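PDB 5U5N: HTPA Reductase from Selaginella moellendorffii, which probably catalyses the NAD(P)H-dependent reduction of 4-hydroxy-tetrahydrodipicolinate to tetrahydrodipicolinate, the fourth step from aspartate in the diaminopimelate route to lysine. Local coordinates for residues Lys15-Leu29 with Arg240-Leu252. Numbering follows the deposited sequence.
With NAD (nicotinamide-adenine-dinucleotide), chain C.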
loop_
_atom_site.group_PDB
_atom_site.type_symbol
_atom_site.label_atom_id
_atom_site.label_comp_id
_atom_site.label_asym_id
_atom_site.label_seq_id
_atom_site.Cartn_x
_atom_site.Cartn_y
_atom_site.Cartn_z
ATOM N N LYS A 15 -20.650 -7.497 -23.209
ATOM C CA LYS A 15 -20.969 -6.765 -21.966
ATOM C C LYS A 15 -19.899 -5.756 -21.585
ATOM O O LYS A 15 -20.219 -4.619 -21.316
ATOM C CB LYS A 15 -21.212 -7.708 -20.799
ATOM C CG LYS A 15 -22.185 -8.813 -21.095
ATOM C CD LYS A 15 -23.235 -8.962 -20.035
ATOM C CE LYS A 15 -23.822 -10.346 -20.143
ATOM N NZ LYS A 15 -22.946 -11.313 -19.413
ATOM N N VAL A 16 -18.637 -6.184 -21.597
ATOM C CA VAL A 16 -17.499 -5.319 -21.250
ATOM C C VAL A 16 -17.188 -4.361 -22.379
ATOM O O VAL A 16 -16.857 -3.194 -22.131
ATOM C CB VAL A 16 -16.223 -6.140 -20.897
ATOM C CG1 VAL A 16 -15.029 -5.238 -20.580
ATOM C CG2 VAL A 16 -16.493 -7.035 -19.685
ATOM N N GLY A 17 -17.240 -4.872 -23.614
ATOM C CA GLY A 17 -17.089 -4.057 -24.816
ATOM C C GLY A 17 -18.047 -2.878 -24.874
ATOM O O GLY A 17 -17.601 -1.764 -25.085
ATOM N N GLN A 18 -19.335 -3.107 -24.608
ATOM C CA GLN A 18 -20.332 -2.011 -24.467
ATOM C C GLN A 18 -19.952 -0.999 -23.359
ATOM O O GLN A 18 -19.988 0.208 -23.582
ATOM C CB GLN A 18 -21.709 -2.590 -24.140
ATOM C CG GLN A 18 -22.802 -1.565 -23.859
ATOM C CD GLN A 18 -24.196 -2.128 -23.966
ATOM O OE1 GLN A 18 -24.507 -2.861 -24.898
ATOM N NE2 GLN A 18 -25.059 -1.780 -22.994
ATOM N N ALA A 19 -19.623 -1.505 -22.165
ATOM C CA ALA A 19 -19.201 -0.647 -21.052
ATOM C C ALA A 19 -17.992 0.209 -21.444
ATOM O O ALA A 19 -18.013 1.401 -21.207
ATOM C CB ALA A 19 -18.932 -1.469 -19.811
ATOM N N VAL A 20 -16.998 -0.373 -22.127
ATOM C CA VAL A 20 -15.824 0.383 -22.569
ATOM C C VAL A 20 -16.196 1.502 -23.545
ATOM O O VAL A 20 -15.666 2.632 -23.463
ATOM C CB VAL A 20 -14.766 -0.529 -23.226
ATOM C CG1 VAL A 20 -13.670 0.264 -23.961
ATOM C CG2 VAL A 20 -14.130 -1.426 -22.172
ATOM N N ALA A 21 -17.081 1.173 -24.478
ATOM C CA ALA A 21 -17.473 2.142 -25.501
ATOM C C ALA A 21 -18.235 3.312 -24.879
ATOM O O ALA A 21 -18.023 4.454 -25.228
ATOM C CB ALA A 21 -18.313 1.470 -26.593
ATOM N N GLU A 22 -19.134 2.998 -23.967
ATOM C CA GLU A 22 -19.916 4.015 -23.265
ATOM C C GLU A 22 -19.067 4.924 -22.409
ATOM O O GLU A 22 -19.315 6.129 -22.362
ATOM C CB GLU A 22 -20.998 3.370 -22.417
ATOM C CG GLU A 22 -22.043 2.783 -23.332
ATOM C CD GLU A 22 -23.382 2.649 -22.688
ATOM O OE1 GLU A 22 -23.621 1.536 -22.159
ATOM O OE2 GLU A 22 -24.156 3.655 -22.696
ATOM N N ALA A 23 -18.070 4.334 -21.764
ATOM C CA ALA A 23 -17.114 5.081 -20.964
ATOM C C ALA A 23 -16.189 5.898 -21.841
ATOM O O ALA A 23 -15.832 7.026 -21.455
ATOM C CB ALA A 23 -16.316 4.145 -20.090
ATOM N N ALA A 24 -15.807 5.365 -23.009
ATOM C CA ALA A 24 -14.970 6.118 -23.948
ATOM C C ALA A 24 -15.702 7.373 -24.422
ATOM O O ALA A 24 -15.126 8.451 -24.458
ATOM C CB ALA A 24 -14.520 5.235 -25.136
ATOM N N VAL A 25 -16.974 7.204 -24.776
ATOM C CA VAL A 25 -17.843 8.284 -25.301
ATOM C C VAL A 25 -18.038 9.380 -24.233
ATOM O O VAL A 25 -17.811 10.534 -24.503
ATOM C CB VAL A 25 -19.200 7.710 -25.796
ATOM C CG1 VAL A 25 -20.276 8.751 -25.903
ATOM C CG2 VAL A 25 -19.008 7.046 -27.145
ATOM N N ALA A 26 -18.443 8.986 -23.033
ATOM C CA ALA A 26 -18.635 9.889 -21.901
ATOM C C ALA A 26 -17.369 10.660 -21.494
ATOM O O ALA A 26 -17.455 11.809 -21.140
ATOM C CB ALA A 26 -19.180 9.119 -20.711
ATOM N N ALA A 27 -16.216 10.016 -21.583
ATOM C CA ALA A 27 -14.908 10.649 -21.339
ATOM C C ALA A 27 -14.465 11.627 -22.420
ATOM O O ALA A 27 -13.538 12.395 -22.198
ATOM C CB ALA A 27 -13.837 9.562 -21.206
ATOM N N GLY A 28 -15.075 11.575 -23.604
ATOM C CA GLY A 28 -14.695 12.441 -24.720
ATOM C C GLY A 28 -13.679 11.856 -25.689
ATOM O O GLY A 28 -13.056 12.592 -26.445
ATOM N N LEU A 29 -13.484 10.545 -25.681
ATOM C CA LEU A 29 -12.793 9.917 -26.796
ATOM C C LEU A 29 -13.735 9.819 -27.967
ATOM O O LEU A 29 -14.915 9.718 -27.795
ATOM C CB LEU A 29 -12.300 8.523 -26.435
ATOM C CG LEU A 29 -11.098 8.577 -25.519
ATOM C CD1 LEU A 29 -10.695 7.155 -25.161
ATOM C CD2 LEU A 29 -9.940 9.298 -26.216
ATOM N N ARG A 240 -18.487 -3.456 -13.824
ATOM C CA ARG A 240 -17.470 -3.399 -14.877
ATOM C C ARG A 240 -16.783 -2.065 -15.057
ATOM O O ARG A 240 -15.882 -1.950 -15.889
ATOM C CB ARG A 240 -18.123 -3.717 -16.243
ATOM C CG ARG A 240 -18.553 -5.127 -16.337
ATOM C CD ARG A 240 -19.172 -5.493 -17.666
ATOM N NE ARG A 240 -19.991 -6.671 -17.393
ATOM C CZ ARG A 240 -21.294 -6.668 -17.140
ATOM N NH1 ARG A 240 -22.000 -5.532 -17.193
ATOM N NH2 ARG A 240 -21.892 -7.813 -16.854
ATOM N N SER A 241 -17.227 -1.054 -14.321
ATOM C CA SER A 241 -16.774 0.296 -14.572
ATOM C C SER A 241 -15.264 0.473 -14.378
ATOM O O SER A 241 -14.651 1.190 -15.164
ATOM C CB SER A 241 -17.600 1.311 -13.764
ATOM O OG SER A 241 -16.770 2.255 -13.163
ATOM N N ILE A 242 -14.647 -0.225 -13.416
ATOM C CA ILE A 242 -13.194 -0.074 -13.218
ATOM C C ILE A 242 -12.409 -0.581 -14.436
ATOM O O ILE A 242 -11.360 -0.023 -14.764
ATOM C CB ILE A 242 -12.677 -0.765 -11.929
ATOM C CG1 ILE A 242 -11.271 -0.262 -11.570
ATOM C CG2 ILE A 242 -12.699 -2.279 -12.020
ATOM C CD1 ILE A 242 -10.668 -0.898 -10.353
ATOM N N TYR A 243 -12.920 -1.619 -15.101
ATOM C CA TYR A 243 -12.271 -2.171 -16.305
ATOM C C TYR A 243 -12.459 -1.184 -17.466
ATOM O O TYR A 243 -11.501 -0.893 -18.180
ATOM C CB TYR A 243 -12.767 -3.607 -16.643
ATOM C CG TYR A 243 -12.832 -4.489 -15.395
ATOM C CD1 TYR A 243 -11.678 -4.843 -14.718
ATOM C CD2 TYR A 243 -14.051 -4.922 -14.864
ATOM C CE1 TYR A 243 -11.719 -5.620 -13.557
ATOM C CE2 TYR A 243 -14.108 -5.677 -13.701
ATOM C CZ TYR A 243 -12.942 -6.021 -13.049
ATOM O OH TYR A 243 -12.980 -6.728 -11.859
ATOM N N ALA A 244 -13.675 -0.657 -17.623
ATOM C CA ALA A 244 -13.973 0.403 -18.587
ATOM C C ALA A 244 -13.090 1.648 -18.417
ATOM O O ALA A 244 -12.486 2.160 -19.370
ATOM C CB ALA A 244 -15.437 0.797 -18.498
ATOM N N GLN A 245 -13.017 2.145 -17.194
ATOM C CA GLN A 245 -12.199 3.346 -16.924
ATOM C C GLN A 245 -10.697 3.073 -17.128
ATOM O O GLN A 245 -10.000 3.916 -17.654
ATOM C CB GLN A 245 -12.475 3.915 -15.511
ATOM C CG GLN A 245 -13.885 4.454 -15.330
ATOM C CD GLN A 245 -14.229 5.507 -16.346
ATOM O OE1 GLN A 245 -13.440 6.387 -16.587
ATOM N NE2 GLN A 245 -15.406 5.398 -16.981
ATOM N N GLY A 246 -10.206 1.895 -16.773
ATOM C CA GLY A 246 -8.813 1.563 -17.037
ATOM C C GLY A 246 -8.505 1.413 -18.514
ATOM O O GLY A 246 -7.449 1.836 -18.974
ATOM N N THR A 247 -9.420 0.829 -19.273
ATOM C CA THR A 247 -9.275 0.771 -20.734
ATOM C C THR A 247 -9.142 2.186 -21.380
ATOM O O THR A 247 -8.294 2.406 -22.248
ATOM C CB THR A 247 -10.420 -0.031 -21.409
ATOM O OG1 THR A 247 -10.627 -1.278 -20.735
ATOM C CG2 THR A 247 -10.042 -0.289 -22.826
ATOM N N VAL A 248 -9.948 3.143 -20.945
ATOM C CA VAL A 248 -9.804 4.514 -21.444
ATOM C C VAL A 248 -8.380 5.064 -21.190
ATOM O O VAL A 248 -7.726 5.613 -22.058
ATOM C CB VAL A 248 -10.852 5.459 -20.818
ATOM C CG1 VAL A 248 -10.558 6.924 -21.147
ATOM C CG2 VAL A 248 -12.251 5.107 -21.304
ATOM N N ASP A 249 -7.893 4.873 -19.969
ATOM C CA ASP A 249 -6.533 5.299 -19.602
ATOM C C ASP A 249 -5.467 4.595 -20.426
ATOM O O ASP A 249 -4.492 5.213 -20.837
ATOM C CB ASP A 249 -6.272 5.042 -18.134
ATOM C CG ASP A 249 -7.273 5.766 -17.230
ATOM O OD1 ASP A 249 -7.790 6.865 -17.609
ATOM O OD2 ASP A 249 -7.523 5.216 -16.113
ATOM N N ALA A 250 -5.663 3.303 -20.666
ATOM C CA ALA A 250 -4.718 2.552 -21.473
ATOM C C ALA A 250 -4.670 3.165 -22.883
ATOM O O ALA A 250 -3.601 3.337 -23.449
ATOM C CB ALA A 250 -5.096 1.055 -21.512
ATOM N N VAL A 251 -5.823 3.531 -23.426
ATOM C CA VAL A 251 -5.896 4.068 -24.805
ATOM C C VAL A 251 -5.203 5.433 -24.848
ATOM O O VAL A 251 -4.502 5.742 -25.801
ATOM C CB VAL A 251 -7.351 4.185 -25.284
ATOM C CG1 VAL A 251 -7.509 5.184 -26.437
ATOM C CG2 VAL A 251 -7.875 2.826 -25.702
ATOM N N LEU A 252 -5.414 6.229 -23.810
ATOM C CA LEU A 252 -4.763 7.536 -23.701
ATOM C C LEU A 252 -3.248 7.403 -23.619
ATOM O O LEU A 252 -2.533 8.120 -24.276
ATOM C CB LEU A 252 -5.269 8.287 -22.484
ATOM C CG LEU A 252 -6.698 8.806 -22.520
ATOM C CD1 LEU A 252 -7.032 9.470 -21.209
ATOM C CD2 LEU A 252 -6.917 9.766 -23.685
HETATM P PA NAD C . -19.472 -11.259 -23.787
HETATM O O1A NAD C . -19.742 -12.739 -23.994
HETATM O O2A NAD C . -20.499 -10.350 -23.140
HETATM O O5B NAD C . -19.082 -10.574 -25.171
HETATM C C5B NAD C . -17.986 -11.000 -25.957
HETATM C C4B NAD C . -18.349 -10.654 -27.396
HETATM O O4B NAD C . -17.274 -10.937 -28.290
HETATM C C3B NAD C . -19.573 -11.415 -27.905
HETATM O O3B NAD C . -20.680 -10.504 -28.026
HETATM C C2B NAD C . -19.116 -12.061 -29.223
HETATM O O2B NAD C . -20.152 -12.047 -30.232
HETATM C C1B NAD C . -17.840 -11.266 -29.563
HETATM N N9A NAD C . -16.809 -11.912 -30.419
HETATM C C8A NAD C . -16.432 -13.208 -30.414
HETATM N N7A NAD C . -15.459 -13.425 -31.329
HETATM C C5A NAD C . -15.187 -12.254 -31.932
HETATM C C6A NAD C . -14.277 -11.788 -33.001
HETATM N N6A NAD C . -13.428 -12.643 -33.610
HETATM N N1A NAD C . -14.300 -10.482 -33.347
HETATM C C2A NAD C . -15.143 -9.605 -32.760
HETATM N N3A NAD C . -16.010 -9.968 -31.784
HETATM C C4A NAD C . -16.075 -11.254 -31.331
HETATM O O3 NAD C . -18.054 -11.164 -23.018
HETATM P PN NAD C . -17.682 -10.007 -21.942
HETATM O O1N NAD C . -18.568 -10.266 -20.745
HETATM O O2N NAD C . -17.711 -8.653 -22.626
HETATM O O5D NAD C . -16.133 -10.381 -21.689
HETATM C C5D NAD C . -15.225 -10.360 -22.785
HETATM C C4D NAD C . -13.824 -10.822 -22.406
HETATM O O4D NAD C . -13.200 -9.816 -21.600
HETATM C C3D NAD C . -13.789 -12.128 -21.598
HETATM O O3D NAD C . -12.717 -12.984 -22.033
HETATM C C2D NAD C . -13.553 -11.665 -20.174
HETATM O O2D NAD C . -12.821 -12.600 -19.381
HETATM C C1D NAD C . -12.714 -10.412 -20.389
HETATM N N1N NAD C . -12.684 -9.457 -19.262
HETATM C C2N NAD C . -11.479 -8.940 -18.960
HETATM C C3N NAD C . -11.305 -8.018 -17.932
HETATM C C7N NAD C . -9.926 -7.470 -17.612
HETATM O O7N NAD C . -9.704 -7.085 -16.475
HETATM N N7N NAD C . -8.950 -7.410 -18.532
HETATM C C4N NAD C . -12.433 -7.638 -17.202
HETATM C C5N NAD C . -13.678 -8.177 -17.517
HETATM C C6N NAD C . -13.783 -9.094 -18.562
#
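The first helix of the Rossmann nucleotide-binding fold, 15-27, crosses the first turns of helix 241-259 at -57°, the segment axes approaching to 8.4 Å, and both reach the NAD site with their N-terminal ends. At that end Arg240 lies over Lys15: the arginine chain runs extended from CG to NE and sets one face of its guanidinium over Lys15 CB, while its CD touches Val16 CG2 at 3.7 Å. Bends at chi2 and chi4 carry the lysine chain past the guanidinium, leaving Lys15 NZ 4.5 Å from Arg240 NH2 beside the NAD pyrophosphate. The backbone N atoms of Lys15 and Val16 bind one phosphate each, Lys15 N to NAD O2A (2.9 Å) and Val16 N to NAD O2N (2.8 Å), both nearly straight; the helix dipole would favour anions here. The nicotinamide comes to one face of the Tyr243 ring through NAD C4N, which lies offset toward the rim, the rings steeply inclined; Ile242 CG2 covers the opposite face.

Farther along, small residues let the helices close in: Ala244 CB sits 3.8 Å from Ala23 CB and also meets Ala19. Val20 crosses Thr247 at about a right angle, CG1 against CG2. Thr247 OG1 bonds Tyr243 O at 2.7 Å, from the opposite face of that carbonyl to Thr247 N, and is also hydrogen-bonded to Tyr80. Val248 turns CG2 onto the Ala24 backbone and CG1 to Leu29. After the Schellman turn at Gly28, Leu29 folds back and divides its methyls, CD1 meeting Val251 CG1 at 4.0 Å and CD2 going to Leu252.

Beneath the pair runs the parallel sheet, where Val20 packs on Val9 of strand 7-10, Thr247 on Val78 of strand 76-79, and Val251 on both strands; Ala21, turned away from helix 241-259, also meets strand 44-48.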